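Local atomic coordinates of UDP-galactopyranose mutase (Deinococcus radiodurans, PDB entry 3HDQ), a protein that probably interconverts UDP-galactopyranose and UDP-galactofuranose, using a bound FAD cofactor. Residues S27-G41 with F249-V261. Sequence-based numbering, arbitrary orientation.
With FAD (flavin-adenine dinucleotide), chain L.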
loop_
_atom_site.group_PDB
_atom_site.type_symbol
_atom_site.label_atom_id
_atom_site.label_comp_id
_atom_site.label_asym_id
_atom_site.label_seq_id
_atom_site.Cartn_x
_atom_site.Cartn_y
_atom_site.Cartn_z
ATOM N N SER A 27 5.505 -8.522 -32.091
ATOM C CA SER A 27 5.779 -9.080 -30.764
ATOM C C SER A 27 4.575 -9.859 -30.233
ATOM O O SER A 27 3.445 -9.367 -30.250
ATOM C CB SER A 27 6.165 -7.984 -29.763
ATOM O OG SER A 27 7.549 -7.681 -29.820
ATOM N N LYS A 28 4.809 -11.081 -29.779
ATOM C CA LYS A 28 3.746 -11.805 -29.108
ATOM C C LYS A 28 3.499 -11.182 -27.735
ATOM O O LYS A 28 2.364 -11.157 -27.261
ATOM C CB LYS A 28 4.079 -13.286 -28.992
ATOM C CG LYS A 28 4.368 -13.942 -30.329
ATOM C CD LYS A 28 4.191 -15.439 -30.217
ATOM C CE LYS A 28 4.413 -15.882 -28.777
ATOM N NZ LYS A 28 4.427 -17.361 -28.636
ATOM N N GLY A 29 4.555 -10.649 -27.118
ATOM C CA GLY A 29 4.431 -9.966 -25.841
ATOM C C GLY A 29 3.833 -10.856 -24.766
ATOM O O GLY A 29 4.106 -12.056 -24.734
ATOM N N PHE A 30 3.005 -10.282 -23.896
ATOM C CA PHE A 30 2.407 -11.050 -22.795
ATOM C C PHE A 30 1.448 -12.132 -23.279
ATOM O O PHE A 30 0.738 -11.956 -24.267
ATOM C CB PHE A 30 1.676 -10.125 -21.820
ATOM C CG PHE A 30 2.569 -9.107 -21.170
ATOM C CD1 PHE A 30 2.702 -7.834 -21.711
ATOM C CD2 PHE A 30 3.290 -9.429 -20.025
ATOM C CE1 PHE A 30 3.532 -6.891 -21.112
ATOM C CE2 PHE A 30 4.127 -8.495 -19.420
ATOM C CZ PHE A 30 4.252 -7.224 -19.964
ATOM N N ASP A 31 1.435 -13.258 -22.578
ATOM C CA ASP A 31 0.468 -14.306 -22.870
ATOM C C ASP A 31 -0.944 -13.818 -22.527
ATOM O O ASP A 31 -1.907 -14.141 -23.225
ATOM C CB ASP A 31 0.815 -15.586 -22.102
ATOM C CG ASP A 31 2.188 -16.132 -22.466
ATOM O OD1 ASP A 31 2.323 -16.685 -23.577
ATOM O OD2 ASP A 31 3.131 -16.011 -21.650
ATOM N N TYR A 32 -1.056 -13.035 -21.456
ATOM C CA TYR A 32 -2.348 -12.506 -21.017
ATOM C C TYR A 32 -2.253 -11.081 -20.510
ATOM O O TYR A 32 -1.404 -10.760 -19.670
ATOM C CB TYR A 32 -2.933 -13.352 -19.890
ATOM C CG TYR A 32 -3.318 -14.745 -20.273
ATOM C CD1 TYR A 32 -4.618 -15.044 -20.647
ATOM C CD2 TYR A 32 -2.394 -15.775 -20.230
ATOM C CE1 TYR A 32 -4.985 -16.328 -20.986
ATOM C CE2 TYR A 32 -2.749 -17.063 -20.563
ATOM C CZ TYR A 32 -4.045 -17.335 -20.948
ATOM O OH TYR A 32 -4.412 -18.623 -21.289
ATOM N N LEU A 33 -3.131 -10.231 -21.026
ATOM C CA LEU A 33 -3.385 -8.934 -20.425
ATOM C C LEU A 33 -4.632 -9.134 -19.569
ATOM O O LEU A 33 -5.673 -9.570 -20.071
ATOM C CB LEU A 33 -3.641 -7.886 -21.507
ATOM C CG LEU A 33 -4.282 -6.552 -21.127
ATOM C CD1 LEU A 33 -3.438 -5.842 -20.104
ATOM C CD2 LEU A 33 -4.447 -5.681 -22.375
ATOM N N ILE A 34 -4.517 -8.863 -18.275
ATOM C CA ILE A 34 -5.650 -9.012 -17.371
ATOM C C ILE A 34 -6.142 -7.648 -16.893
ATOM O O ILE A 34 -5.398 -6.879 -16.289
ATOM C CB ILE A 34 -5.288 -9.896 -16.179
ATOM C CG1 ILE A 34 -4.830 -11.269 -16.668
ATOM C CG2 ILE A 34 -6.465 -10.058 -15.258
ATOM C CD1 ILE A 34 -4.611 -12.264 -15.530
ATOM N N VAL A 35 -7.397 -7.342 -17.201
ATOM C CA VAL A 35 -7.980 -6.042 -16.873
ATOM C C VAL A 35 -8.750 -6.116 -15.559
ATOM O O VAL A 35 -9.787 -6.786 -15.470
ATOM C CB VAL A 35 -8.910 -5.537 -17.996
ATOM C CG1 VAL A 35 -9.223 -4.053 -17.803
ATOM C CG2 VAL A 35 -8.276 -5.782 -19.373
ATOM N N GLY A 36 -8.223 -5.435 -14.543
ATOM C CA GLY A 36 -8.791 -5.445 -13.202
ATOM C C GLY A 36 -8.004 -6.321 -12.241
ATOM O O GLY A 36 -7.715 -7.473 -12.557
ATOM N N ALA A 37 -7.662 -5.782 -11.073
ATOM C CA ALA A 37 -6.889 -6.519 -10.073
ATOM C C ALA A 37 -7.701 -6.854 -8.809
ATOM O O ALA A 37 -7.155 -6.924 -7.702
ATOM C CB ALA A 37 -5.633 -5.754 -9.708
ATOM N N GLY A 38 -9.006 -7.037 -8.974
ATOM C CA GLY A 38 -9.841 -7.530 -7.893
ATOM C C GLY A 38 -9.658 -9.027 -7.752
ATOM O O GLY A 38 -8.677 -9.583 -8.251
ATOM N N PHE A 39 -10.588 -9.696 -7.085
ATOM C CA PHE A 39 -10.477 -11.135 -6.960
ATOM C C PHE A 39 -10.416 -11.821 -8.316
ATOM O O PHE A 39 -9.628 -12.740 -8.503
ATOM C CB PHE A 39 -11.620 -11.711 -6.121
ATOM C CG PHE A 39 -11.355 -11.666 -4.657
ATOM C CD1 PHE A 39 -11.868 -10.641 -3.884
ATOM C CD2 PHE A 39 -10.561 -12.635 -4.058
ATOM C CE1 PHE A 39 -11.613 -10.586 -2.530
ATOM C CE2 PHE A 39 -10.296 -12.585 -2.703
ATOM C CZ PHE A 39 -10.822 -11.555 -1.937
ATOM N N ALA A 40 -11.239 -11.371 -9.258
ATOM C CA ALA A 40 -11.315 -12.028 -10.564
ATOM C C ALA A 40 -9.973 -12.009 -11.282
ATOM O O ALA A 40 -9.443 -13.057 -11.667
ATOM C CB ALA A 40 -12.394 -11.380 -11.430
ATOM N N GLY A 41 -9.424 -10.817 -11.475
ATOM C CA GLY A 41 -8.154 -10.701 -12.168
ATOM C C GLY A 41 -6.979 -11.345 -11.446
ATOM O O GLY A 41 -6.146 -12.013 -12.066
ATOM N N PHE A 249 -0.754 -0.531 -28.140
ATOM C CA PHE A 249 0.680 -0.701 -28.353
ATOM C C PHE A 249 1.370 -1.785 -27.526
ATOM O O PHE A 249 2.444 -2.245 -27.891
ATOM C CB PHE A 249 1.422 0.639 -28.238
ATOM C CG PHE A 249 1.273 1.314 -26.904
ATOM C CD1 PHE A 249 0.344 2.329 -26.726
ATOM C CD2 PHE A 249 2.080 0.955 -25.835
ATOM C CE1 PHE A 249 0.214 2.966 -25.497
ATOM C CE2 PHE A 249 1.958 1.583 -24.609
ATOM C CZ PHE A 249 1.023 2.591 -24.440
ATOM N N ILE A 250 0.780 -2.205 -26.419
ATOM C CA ILE A 250 1.403 -3.289 -25.676
ATOM C C ILE A 250 0.910 -4.622 -26.209
ATOM O O ILE A 250 -0.277 -4.912 -26.145
ATOM C CB ILE A 250 1.144 -3.208 -24.162
ATOM C CG1 ILE A 250 1.792 -1.966 -23.558
ATOM C CG2 ILE A 250 1.702 -4.441 -23.471
ATOM C CD1 ILE A 250 1.664 -1.910 -22.047
ATOM N N PRO A 251 1.827 -5.447 -26.733
ATOM C CA PRO A 251 1.460 -6.752 -27.296
ATOM C C PRO A 251 1.013 -7.781 -26.243
ATOM O O PRO A 251 1.732 -8.008 -25.260
ATOM C CB PRO A 251 2.750 -7.215 -27.979
ATOM C CG PRO A 251 3.834 -6.488 -27.302
ATOM C CD PRO A 251 3.271 -5.179 -26.829
ATOM N N PHE A 252 -0.156 -8.388 -26.466
ATOM C CA PHE A 252 -0.663 -9.484 -25.645
ATOM C C PHE A 252 -1.390 -10.524 -26.499
ATOM O O PHE A 252 -2.008 -10.184 -27.497
ATOM C CB PHE A 252 -1.601 -8.962 -24.545
ATOM C CG PHE A 252 -2.817 -8.236 -25.065
ATOM C CD1 PHE A 252 -4.018 -8.905 -25.243
ATOM C CD2 PHE A 252 -2.759 -6.882 -25.368
ATOM C CE1 PHE A 252 -5.152 -8.232 -25.712
ATOM C CE2 PHE A 252 -3.881 -6.196 -25.836
ATOM C CZ PHE A 252 -5.085 -6.874 -26.009
ATOM N N GLN A 253 -1.330 -11.788 -26.087
ATOM C CA GLN A 253 -1.950 -12.882 -26.829
ATOM C C GLN A 253 -3.415 -13.140 -26.457
ATOM O O GLN A 253 -4.222 -13.518 -27.307
ATOM C CB GLN A 253 -1.143 -14.170 -26.646
ATOM C CG GLN A 253 0.246 -14.098 -27.239
ATOM C CD GLN A 253 0.208 -13.733 -28.711
ATOM O OE1 GLN A 253 -0.186 -14.550 -29.551
ATOM N NE2 GLN A 253 0.610 -12.500 -29.035
ATOM N N HIS A 254 -3.752 -12.960 -25.185
ATOM C CA HIS A 254 -5.122 -13.162 -24.738
ATOM C C HIS A 254 -5.502 -12.146 -23.665
ATOM O O HIS A 254 -4.657 -11.728 -22.883
ATOM C CB HIS A 254 -5.328 -14.588 -24.218
ATOM C CG HIS A 254 -6.769 -14.966 -24.075
ATOM N ND1 HIS A 254 -7.468 -15.626 -25.061
ATOM C CD2 HIS A 254 -7.652 -14.744 -23.069
ATOM C CE1 HIS A 254 -8.716 -15.810 -24.664
ATOM N NE2 HIS A 254 -8.852 -15.279 -23.463
ATOM N N MET A 255 -6.768 -11.739 -23.650
ATOM C CA MET A 255 -7.258 -10.787 -22.660
ATOM C C MET A 255 -8.263 -11.423 -21.702
ATOM O O MET A 255 -9.147 -12.190 -22.113
ATOM C CB MET A 255 -7.885 -9.542 -23.316
ATOM C CG MET A 255 -8.463 -8.578 -22.287
ATOM S SD MET A 255 -9.316 -7.104 -22.889
ATOM C CE MET A 255 -7.925 -6.126 -23.446
ATOM N N ILE A 256 -8.098 -11.110 -20.419
ATOM C CA ILE A 256 -9.078 -11.451 -19.400
ATOM C C ILE A 256 -9.651 -10.135 -18.891
ATOM O O ILE A 256 -8.923 -9.314 -18.356
ATOM C CB ILE A 256 -8.444 -12.289 -18.267
ATOM C CG1 ILE A 256 -8.006 -13.649 -18.825
ATOM C CG2 ILE A 256 -9.430 -12.495 -17.112
ATOM C CD1 ILE A 256 -7.490 -14.607 -17.802
ATOM N N TYR A 257 -10.950 -9.926 -19.103
ATOM C CA TYR A 257 -11.601 -8.665 -18.752
ATOM C C TYR A 257 -12.537 -8.852 -17.547
ATOM O O TYR A 257 -13.342 -9.787 -17.520
ATOM C CB TYR A 257 -12.353 -8.082 -19.974
ATOM C CG TYR A 257 -13.057 -6.758 -19.717
ATOM C CD1 TYR A 257 -12.363 -5.558 -19.756
ATOM C CD2 TYR A 257 -14.418 -6.715 -19.433
ATOM C CE1 TYR A 257 -13.005 -4.349 -19.507
ATOM C CE2 TYR A 257 -15.068 -5.528 -19.198
ATOM C CZ TYR A 257 -14.363 -4.344 -19.227
ATOM O OH TYR A 257 -15.024 -3.148 -18.988
ATOM N N THR A 258 -12.413 -7.974 -16.552
ATOM C CA THR A 258 -13.217 -8.078 -15.328
ATOM C C THR A 258 -13.963 -6.770 -15.022
ATOM O O THR A 258 -14.533 -6.600 -13.948
ATOM C CB THR A 258 -12.378 -8.537 -14.101
ATOM O OG1 THR A 258 -11.544 -7.470 -13.623
ATOM C CG2 THR A 258 -11.509 -9.756 -14.456
ATOM N N GLY A 259 -13.961 -5.849 -15.979
ATOM C CA GLY A 259 -14.726 -4.620 -15.858
ATOM C C GLY A 259 -16.175 -4.825 -16.278
ATOM O O GLY A 259 -16.578 -5.943 -16.602
ATOM N N PRO A 260 -16.973 -3.748 -16.269
ATOM C CA PRO A 260 -18.384 -3.835 -16.684
ATOM C C PRO A 260 -18.490 -4.224 -18.170
ATOM O O PRO A 260 -17.683 -3.742 -18.961
ATOM C CB PRO A 260 -18.906 -2.411 -16.479
ATOM C CG PRO A 260 -17.779 -1.614 -15.875
ATOM C CD PRO A 260 -16.517 -2.361 -16.095
ATOM N N VAL A 261 -19.428 -5.096 -18.545
ATOM C CA VAL A 261 -19.498 -5.555 -19.942
ATOM C C VAL A 261 -19.960 -4.506 -20.928
ATOM O O VAL A 261 -19.525 -4.515 -22.066
ATOM C CB VAL A 261 -20.451 -6.754 -20.174
ATOM C CG1 VAL A 261 -19.678 -7.988 -20.631
ATOM C CG2 VAL A 261 -21.342 -6.999 -18.974
HETATM P PA FAD L . -13.908 -5.830 -8.706
HETATM O O1A FAD L . -13.475 -5.756 -7.363
HETATM O O2A FAD L . -14.891 -4.853 -8.932
HETATM O O5B FAD L . -12.662 -5.553 -9.580
HETATM C C5B FAD L . -12.691 -5.288 -10.932
HETATM C C4B FAD L . -11.586 -4.324 -11.213
HETATM O O4B FAD L . -11.549 -4.025 -12.562
HETATM C C3B FAD L . -11.869 -3.022 -10.504
HETATM O O3B FAD L . -10.920 -2.716 -9.538
HETATM C C2B FAD L . -11.848 -1.998 -11.589
HETATM O O2B FAD L . -11.154 -0.889 -11.163
HETATM C C1B FAD L . -11.160 -2.712 -12.715
HETATM N N9A FAD L . -11.512 -2.136 -14.009
HETATM C C8A FAD L . -12.724 -1.949 -14.543
HETATM N N7A FAD L . -12.611 -1.391 -15.721
HETATM C C5A FAD L . -11.325 -1.204 -15.971
HETATM C C6A FAD L . -10.630 -0.665 -17.030
HETATM N N6A FAD L . -11.232 -0.362 -18.129
HETATM N N1A FAD L . -9.283 -0.602 -17.002
HETATM C C2A FAD L . -8.611 -1.055 -15.924
HETATM N N3A FAD L . -9.293 -1.583 -14.887
HETATM C C4A FAD L . -10.622 -1.650 -14.895
HETATM N N1 FAD L . -18.464 -9.902 -0.792
HETATM C C2 FAD L . -18.394 -10.784 0.211
HETATM O O2 FAD L . -18.117 -11.929 0.014
HETATM N N3 FAD L . -18.634 -10.351 1.452
HETATM C C4 FAD L . -18.936 -9.051 1.683
HETATM O O4 FAD L . -19.151 -8.653 2.778
HETATM C C4X FAD L . -19.015 -8.186 0.655
HETATM N N5 FAD L . -19.334 -6.898 0.897
HETATM C C5X FAD L . -19.409 -6.030 -0.132
HETATM C C6 FAD L . -19.721 -4.717 0.126
HETATM C C7 FAD L . -19.797 -3.827 -0.908
HETATM C C7M FAD L . -20.138 -2.418 -0.649
HETATM C C8 FAD L . -19.550 -4.236 -2.187
HETATM C C8M FAD L . -19.656 -3.233 -3.272
HETATM C C9 FAD L . -19.229 -5.554 -2.441
HETATM C C9A FAD L . -19.162 -6.464 -1.417
HETATM N N10 FAD L . -18.836 -7.770 -1.647
HETATM C C10 FAD L . -18.775 -8.617 -0.599
HETATM C "C1'" FAD L . -18.678 -8.306 -3.022
HETATM C "C2'" FAD L . -17.266 -8.203 -3.551
HETATM O "O2'" FAD L . -16.971 -6.853 -3.599
HETATM C "C3'" FAD L . -17.105 -8.775 -4.955
HETATM O "O3'" FAD L . -17.322 -10.112 -5.057
HETATM C "C4'" FAD L . -15.677 -8.766 -5.360
HETATM O "O4'" FAD L . -15.121 -7.689 -4.670
HETATM C "C5'" FAD L . -15.620 -8.627 -6.852
HETATM O "O5'" FAD L . -14.437 -9.026 -7.439
HETATM P P FAD L . -14.190 -8.674 -8.929
HETATM O O1P FAD L . -12.846 -8.950 -9.253
HETATM O O2P FAD L . -15.039 -9.505 -9.695
HETATM O O3P FAD L . -14.568 -7.176 -9.145
HETATM O O HOH W 1 -10.681 -8.308 -10.858
#
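Strands 32-35 and 254-257 run parallel, 15° apart, hydrogen-bonded in the alternating parallel pattern: L33 N to H254 O, I256 N to L33 O and V35 N to I256 O, the last nearly straight at 2.7 Å. Where the chain turns at D31 and Q253, F30 N bonds P251 O and Q253 N bonds F30 O. The Q253 side chain, bent at chi2 (-56°), brings NE2 back to a lone pair of K28 O at 2.8 Å.

Side-chain packing splits between the sheet faces. On one, L33 CD2 sits over a face of the F252 ring, a CH-pi contact 3.7 Å from its centroid, and also touches M255 CE; V35 CG2 meets M255 SD and V35 CB meets Y257 CD1. Replacing the F252 ring by an alanine is likely to leave L33 CD2 without its aromatic partner and open a gap beside it. On the opposite face of the sheet, the Y32 and H254 rings meet obliquely and I34 lies beside I256.

At the C-terminal ends, T258 OG1, placed between backbone N and carbonyl carbon (chi1 75°), bonds a lone pair of V35 O at 2.6 Å and accepts from a water that also reaches G41 N and FAD O1P. A40 N bonds FAD O1P directly at 2.9 Å, while T258 CG2 packs on A40 CB. G36, G38 and G41 fit the Rossmann-type GxGxxG turn: a side chain at G38 would collide with FAD O5B, bare G36 and G41 leave room for T258 OG1 and G36 O, and main-chain amides, one through water, hold the phosphate.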